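Glutathionyl-hydroquinone reductase PcpF (Sphingobium chlorophenolicum, PDB 4FQU) catalyses the glutathione-dependent reduction of glutathionyl-hydroquinones, including chlorinated ones, to the corresponding hydroquinones, and takes part in pentachlorophenol degradation. Local coordinates at residues A[235-239]-A[251-255]; A[263-268]-A[306-310]; A[60-65]-A[269-275]. One frame throughout, in Å; residues are numbered along the deposited sequence.

Contact 1: A[235-239]-A[251-255]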
# COMPACT_ATOMS: atom_id res chain seq x y z
N LEU A 235 2.86 15.84 -3.22
CA LEU A 235 4.12 15.21 -2.87
C LEU A 235 4.26 14.86 -1.35
O LEU A 235 4.67 13.76 -0.99
CB LEU A 235 5.27 16.09 -3.36
CG LEU A 235 5.73 15.80 -4.78
CD1 LEU A 235 4.61 15.26 -5.56
CD2 LEU A 235 6.30 17.05 -5.42
N VAL A 236 3.91 15.77 -0.46
CA VAL A 236 4.31 15.60 0.93
C VAL A 236 3.58 14.41 1.57
O VAL A 236 4.05 13.82 2.55
CB VAL A 236 4.05 16.89 1.70
CG1 VAL A 236 2.61 16.98 2.05
CG2 VAL A 236 4.93 16.97 2.94
N ARG A 237 2.45 14.06 0.98
CA ARG A 237 1.61 12.97 1.45
C ARG A 237 1.87 11.68 0.66
O ARG A 237 1.27 10.60 0.93
CB ARG A 237 0.15 13.33 1.26
CG ARG A 237 -0.39 14.17 2.30
CD ARG A 237 -1.48 14.99 1.76
NE ARG A 237 -1.99 15.84 2.81
CZ ARG A 237 -1.56 17.07 3.05
NH1 ARG A 237 -0.63 17.63 2.29
NH2 ARG A 237 -2.07 17.73 4.05
N PHE A 238 2.76 11.78 -0.32
CA PHE A 238 2.80 10.72 -1.33
C PHE A 238 3.29 9.37 -0.84
O PHE A 238 2.52 8.43 -0.79
CB PHE A 238 3.65 11.11 -2.48
CG PHE A 238 3.40 10.29 -3.64
CD1 PHE A 238 4.08 9.11 -3.81
CD2 PHE A 238 2.46 10.67 -4.56
CE1 PHE A 238 3.85 8.33 -4.92
CE2 PHE A 238 2.23 9.92 -5.67
CZ PHE A 238 2.93 8.74 -5.86
N ASP A 239 4.57 9.29 -0.51
CA ASP A 239 5.14 8.08 0.04
C ASP A 239 4.49 7.62 1.33
O ASP A 239 4.53 6.45 1.66
CB ASP A 239 6.63 8.26 0.31
CG ASP A 239 7.43 8.47 -0.94
OD1 ASP A 239 6.85 8.44 -2.03
OD2 ASP A 239 8.66 8.66 -0.81
N ARG A 251 6.69 3.84 -8.25
CA ARG A 251 7.89 4.06 -7.43
C ARG A 251 7.64 5.13 -6.36
O ARG A 251 6.53 5.58 -6.20
CB ARG A 251 9.08 4.43 -8.29
CG ARG A 251 8.98 5.78 -8.98
CD ARG A 251 10.05 5.87 -10.08
NE ARG A 251 9.44 6.09 -11.38
CZ ARG A 251 9.27 5.15 -12.30
NH1 ARG A 251 9.72 3.92 -12.04
NH2 ARG A 251 8.70 5.45 -13.48
N ARG A 252 8.65 5.54 -5.62
CA ARG A 252 8.40 6.51 -4.56
C ARG A 252 8.83 7.87 -5.00
O ARG A 252 9.69 8.00 -5.82
CB ARG A 252 9.17 6.12 -3.32
CG ARG A 252 8.83 4.76 -2.87
CD ARG A 252 9.77 4.24 -1.85
NE ARG A 252 11.13 4.33 -2.33
CZ ARG A 252 12.16 4.66 -1.57
NH1 ARG A 252 11.97 4.92 -0.29
NH2 ARG A 252 13.36 4.72 -2.10
N ILE A 253 8.22 8.90 -4.45
CA ILE A 253 8.77 10.23 -4.67
C ILE A 253 10.24 10.23 -4.24
O ILE A 253 11.06 10.99 -4.78
CB ILE A 253 8.04 11.33 -3.88
CG1 ILE A 253 6.53 11.20 -4.07
CG2 ILE A 253 8.52 12.70 -4.32
CD1 ILE A 253 6.14 11.30 -5.47
N ALA A 254 10.54 9.37 -3.27
CA ALA A 254 11.90 9.19 -2.78
C ALA A 254 12.82 8.71 -3.89
O ALA A 254 14.02 8.76 -3.78
CB ALA A 254 11.91 8.21 -1.69
N ASP A 255 12.26 8.25 -4.99
CA ASP A 255 13.10 7.71 -6.03
C ASP A 255 13.32 8.72 -7.12
O ASP A 255 13.92 8.40 -8.14
CB ASP A 255 12.48 6.46 -6.60
CG ASP A 255 12.33 5.37 -5.58
OD1 ASP A 255 13.33 5.12 -4.86
OD2 ASP A 255 11.22 4.75 -5.51

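Contact 2: A[263-268]-A[306-310]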
# COMPACT_ATOMS: atom_id res chain seq x y z
N VAL A 263 10.69 18.85 -2.41
CA VAL A 263 9.94 18.57 -1.21
C VAL A 263 10.69 18.89 0.06
O VAL A 263 10.10 19.41 1.01
CB VAL A 263 9.56 17.13 -1.17
CG1 VAL A 263 9.39 16.66 0.30
CG2 VAL A 263 8.34 16.92 -2.05
N GLY A 264 11.98 18.57 0.09
CA GLY A 264 12.81 18.86 1.25
C GLY A 264 12.93 20.37 1.43
O GLY A 264 12.73 20.89 2.50
N LYS A 265 13.25 21.07 0.36
CA LYS A 265 13.34 22.52 0.36
C LYS A 265 12.14 23.14 1.06
O LYS A 265 12.28 23.96 1.97
CB LYS A 265 13.37 22.98 -1.08
CG LYS A 265 13.95 24.32 -1.37
CD LYS A 265 14.32 24.35 -2.85
CE LYS A 265 14.60 25.76 -3.39
NZ LYS A 265 15.62 26.58 -2.64
N LEU A 266 10.96 22.71 0.65
CA LEU A 266 9.73 23.31 1.12
C LEU A 266 9.31 22.81 2.50
O LEU A 266 8.64 23.50 3.25
CB LEU A 266 8.61 23.07 0.11
CG LEU A 266 8.38 24.20 -0.90
CD1 LEU A 266 7.42 23.78 -2.03
CD2 LEU A 266 7.85 25.35 -0.12
N ALA A 267 9.67 21.59 2.84
CA ALA A 267 9.23 21.06 4.12
C ALA A 267 10.15 21.60 5.20
O ALA A 267 9.96 21.34 6.38
CB ALA A 267 9.24 19.58 4.09
N SER A 268 11.15 22.38 4.77
CA SER A 268 12.20 22.88 5.66
C SER A 268 12.05 24.35 5.90
O SER A 268 12.65 24.90 6.84
CB SER A 268 13.58 22.63 5.07
OG SER A 268 13.87 21.25 5.11
N LEU A 306 10.50 11.52 4.27
CA LEU A 306 10.97 12.74 3.62
C LEU A 306 12.48 12.83 3.72
O LEU A 306 13.11 11.88 4.17
CB LEU A 306 10.31 13.93 4.29
CG LEU A 306 8.77 14.00 4.24
CD1 LEU A 306 8.21 15.28 4.88
CD2 LEU A 306 8.30 13.89 2.82
N PRO A 307 13.09 13.94 3.24
CA PRO A 307 14.48 14.28 3.64
C PRO A 307 14.70 15.63 4.43
O PRO A 307 13.89 16.04 5.29
CB PRO A 307 15.24 14.30 2.29
CG PRO A 307 14.14 14.36 1.20
CD PRO A 307 12.80 14.49 1.91
N GLY A 308 15.82 16.29 4.14
CA GLY A 308 16.13 17.59 4.72
C GLY A 308 16.44 18.62 3.64
O GLY A 308 15.54 18.98 2.87
N LEU A 309 17.70 19.10 3.61
CA LEU A 309 18.26 19.96 2.52
C LEU A 309 19.83 19.98 2.50
O LEU A 309 20.45 20.76 3.22
CB LEU A 309 17.71 21.42 2.57
CG LEU A 309 16.71 21.94 3.63
CD1 LEU A 309 17.12 21.65 5.11
CD2 LEU A 309 16.39 23.46 3.41
N THR A 310 20.47 19.14 1.66
CA THR A 310 21.94 18.95 1.71
C THR A 310 22.70 18.67 0.36
O THR A 310 23.29 17.59 0.19
CB THR A 310 22.33 17.86 2.80
OG1 THR A 310 23.75 17.77 2.93
CG2 THR A 310 21.73 16.48 2.47

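Contact 3: A[60-65]-A[269-275]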
# COMPACT_ATOMS: atom_id res chain seq x y z
N LEU A 60 -3.30 26.85 3.54
CA LEU A 60 -2.45 27.07 4.72
C LEU A 60 -1.03 27.57 4.34
O LEU A 60 -0.47 28.47 4.96
CB LEU A 60 -2.38 25.85 5.63
CG LEU A 60 -3.63 25.34 6.33
CD1 LEU A 60 -3.22 24.09 7.00
CD2 LEU A 60 -4.17 26.33 7.34
N ILE A 61 -0.46 26.99 3.30
CA ILE A 61 0.85 27.40 2.89
C ILE A 61 0.87 28.83 2.41
O ILE A 61 1.84 29.54 2.66
CB ILE A 61 1.36 26.53 1.81
CG1 ILE A 61 1.47 25.10 2.35
CG2 ILE A 61 2.68 27.08 1.35
CD1 ILE A 61 1.74 24.00 1.32
N MET A 62 -0.17 29.28 1.71
CA MET A 62 -0.19 30.66 1.25
C MET A 62 -0.47 31.56 2.44
O MET A 62 0.02 32.69 2.47
CB MET A 62 -1.21 30.93 0.16
CG MET A 62 -1.09 32.30 -0.45
SD MET A 62 0.34 32.54 -1.49
CE MET A 62 -0.00 31.48 -2.82
N ARG A 63 -1.20 31.08 3.44
CA ARG A 63 -1.51 31.96 4.57
C ARG A 63 -0.25 32.18 5.37
O ARG A 63 -0.02 33.26 5.88
CB ARG A 63 -2.55 31.36 5.47
CG ARG A 63 -2.76 32.08 6.77
CD ARG A 63 -4.18 31.79 7.21
NE ARG A 63 -4.41 32.03 8.62
CZ ARG A 63 -3.94 31.26 9.58
NH1 ARG A 63 -3.20 30.21 9.27
NH2 ARG A 63 -4.21 31.52 10.85
N ALA A 64 0.60 31.15 5.47
CA ALA A 64 1.87 31.38 6.12
C ALA A 64 2.85 32.25 5.30
O ALA A 64 3.44 33.20 5.82
CB ALA A 64 2.50 30.09 6.48
N LEU A 65 3.01 31.91 4.03
CA LEU A 65 4.03 32.50 3.20
C LEU A 65 3.86 34.01 3.12
O LEU A 65 4.85 34.75 2.94
CB LEU A 65 3.96 31.86 1.82
CG LEU A 65 5.02 30.87 1.32
CD1 LEU A 65 5.75 30.19 2.42
CD2 LEU A 65 4.42 29.83 0.40
N HIS A 269 11.28 25.00 5.04
CA HIS A 269 10.96 26.38 5.21
C HIS A 269 10.22 26.52 6.55
O HIS A 269 9.17 25.90 6.71
CB HIS A 269 10.05 26.75 4.05
CG HIS A 269 9.97 28.20 3.76
ND1 HIS A 269 9.20 29.07 4.52
CD2 HIS A 269 10.54 28.95 2.79
CE1 HIS A 269 9.31 30.29 4.02
NE2 HIS A 269 10.12 30.24 2.98
N GLU A 270 10.75 27.29 7.52
CA GLU A 270 9.96 27.64 8.70
C GLU A 270 8.74 28.13 8.04
O GLU A 270 8.80 28.47 6.87
CB GLU A 270 10.59 28.81 9.42
CG GLU A 270 12.13 28.85 9.37
CD GLU A 270 12.80 29.49 10.64
OE1 GLU A 270 12.24 30.44 11.23
OE2 GLU A 270 13.91 29.02 11.05
N ARG A 271 7.62 28.21 8.69
CA ARG A 271 6.47 28.79 7.92
C ARG A 271 5.67 27.82 7.14
O ARG A 271 4.47 27.82 7.29
CB ARG A 271 6.87 29.87 6.91
CG ARG A 271 6.80 31.29 7.48
CD ARG A 271 7.14 32.33 6.41
NE ARG A 271 7.54 33.58 7.01
CZ ARG A 271 6.78 34.26 7.86
NH1 ARG A 271 5.57 33.77 8.18
NH2 ARG A 271 7.23 35.39 8.39
N VAL A 272 6.31 27.03 6.27
CA VAL A 272 5.62 25.92 5.64
C VAL A 272 5.64 24.71 6.59
O VAL A 272 4.62 24.07 6.85
CB VAL A 272 6.25 25.57 4.32
CG1 VAL A 272 5.71 24.29 3.88
CG2 VAL A 272 5.88 26.57 3.28
N ALA A 273 6.79 24.43 7.17
CA ALA A 273 6.91 23.27 8.07
C ALA A 273 5.75 23.15 9.10
O ALA A 273 5.21 22.06 9.33
CB ALA A 273 8.35 23.25 8.76
N PRO A 274 5.36 24.25 9.73
CA PRO A 274 4.30 24.11 10.71
C PRO A 274 2.96 23.79 10.10
O PRO A 274 2.04 23.49 10.86
CB PRO A 274 4.24 25.47 11.37
CG PRO A 274 5.58 25.99 11.20
CD PRO A 274 6.05 25.52 9.88
N THR A 275 2.83 23.84 8.78
CA THR A 275 1.55 23.52 8.18
C THR A 275 1.44 22.04 7.84
O THR A 275 0.41 21.59 7.34
CB THR A 275 1.23 24.38 6.93
OG1 THR A 275 2.16 24.13 5.89
CG2 THR A 275 1.24 25.87 7.27

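Contact 1: A[235-239]-A[251-255]
Leu235 and Ile253 open the contact with a loose apolar touch, Leu235 CG lying 4.2 Å from Ile253 CG2 where the two side chains cross at about a right angle. Leu235 is shared with helix 257-268, since it also packs on Leu259 and Val263. One turn further along helix 226-245, Phe238 leaves the helix on the side of the loop. Its CG stands anti to the backbone N (chi1 -163°), and one face of the ring receives Ile253. The CD1 methyl of Ile253 makes a CH-pi contact, 3.6 Å from the centroid of the Phe238 ring and 18° off its normal. Near the ring plane, the edge of Phe238 meets the carbonyl of Arg251, with CE1 4.0 Å from Arg251 O. Asp239 adds the polar part: its OD1 uses the syn lone pair to accept from Ile253 N at 2.8 Å. A second bond, from Ala254 N to Asp239 OD2, is less certain because the position of that nitrogen is doubtful. Within the loop, Arg252 holds Asp255 side-on in a salt bridge, NE to OD2 and NH2 to OD1 (2.8 Å), both from above the carboxylate plane. The Asp239 carboxylate thus satisfies the amide of Ile253 at the first residue of the 3-10 turn 253-255, while Phe238 covers one side of the Ile253 side chain, which also packs on Leu206 and Leu259.

Contact 2: A[263-268]-A[306-310]
With CG1 of Val263 anti to the backbone N (chi1 153°) and CG of Leu306 anti to its own carbonyl carbon (chi1 -60°), the two side chains meet at about a right angle. Val263 CG1 touches Leu306 CD2 at 3.9 Å, and the same valine methyl lies more distantly beside the Pro307 ring, 4.4 Å from its CD. The other branch of Leu306 leans toward the next helical turn, where CD1 is 4.5 Å from Ala267 CB. Beyond Pro307 the backbones approach at Gly264 and Gly308. No side chain stands on Gly264, and the Gly308 backbone passes over it with the two CA atoms 5.0 Å apart. Farther along, Leu309 lies against Ser268, its CD1 3.3 Å from Ser268 OG, although Gly308 and Leu309 are poorly ordered and this end is less well defined. The serine hydroxyl is turned back into its own helix, giving a hydrogen bond from OG to Gly264 O at 2.9 Å, met from above the carbonyl plane. Helix 257-268 thus carries the extended C-terminal tail on one flank, while Leu266 packs on Phe232 of helix 226-245. No hydrogen bond joins the two segments, so the tail rests on the helix by apolar contact and backbone proximity alone, consistent with the poor order of residues 308-310.

Contact 3: A[60-65]-A[269-275]
Val272 O is gripped twice by Thr275, whose backbone N and hydroxyl both donate to it. The hydroxyl, Thr275 OG1, reaches Val272 O at 2.6 Å in the carbonyl plane, on a lone pair. His57 NE2 is a further hydrogen-bond partner of that hydroxyl. Held this way, Thr275 presents its methyl to helix 54-65, with CG2 4.0 Å from Leu60 CB, while OG1 lies beside Ile61 CG1. Val272 meets both Ile61 and Leu65, one turn apart: with CG1 anti to the backbone N (chi1 168°), CG2 is the branch that fits between Ile61 CG2 at 3.8 Å and Leu65 CD1 at 3.7 Å. In this GST-family enzyme the helix belongs to the thioredoxin-like N-terminal domain and directly follows Cys53, the probable nucleophile, whereas the loop belongs to the helical C-terminal domain. The contact is therefore part of the buried interface between the two domains, and Ile61 and Leu65 also pack on Ile229 of helix 226-245. Toward the end of helix 54-65, Leu65 CD1 meets the His269 ring obliquely, 3.9 Å from CE1. Ala64 sets its methyl against the Arg271 carbonyl, and the extended Arg271 side chain runs past the helix end, its NH1 3.2 Å from Ala64 O.

Overall arrangement
Along the chain the order is 60-65, 235-239, 251-255, 263-268, 269-275 and 306-310. Contact 1 therefore closes before contact 2 opens and falls wholly between the two segments of contact 3, whereas contacts 2 and 3 alternate. The centres of contacts 1 and 2 are about 12 Å apart, those of 2 and 3 about 13 Å, and those of 1 and 3 about 20 Å. Contacts 1 and 2 touch where helices 226-245 and 257-268 meet; contacts 2 and 3 touch where helix 257-268 runs into the loop 269-275. Helix 257-268 and its flanking loops thus link the 251-255 loop of the C-terminal domain, the C-terminal tail and the interface with the thioredoxin-like domain.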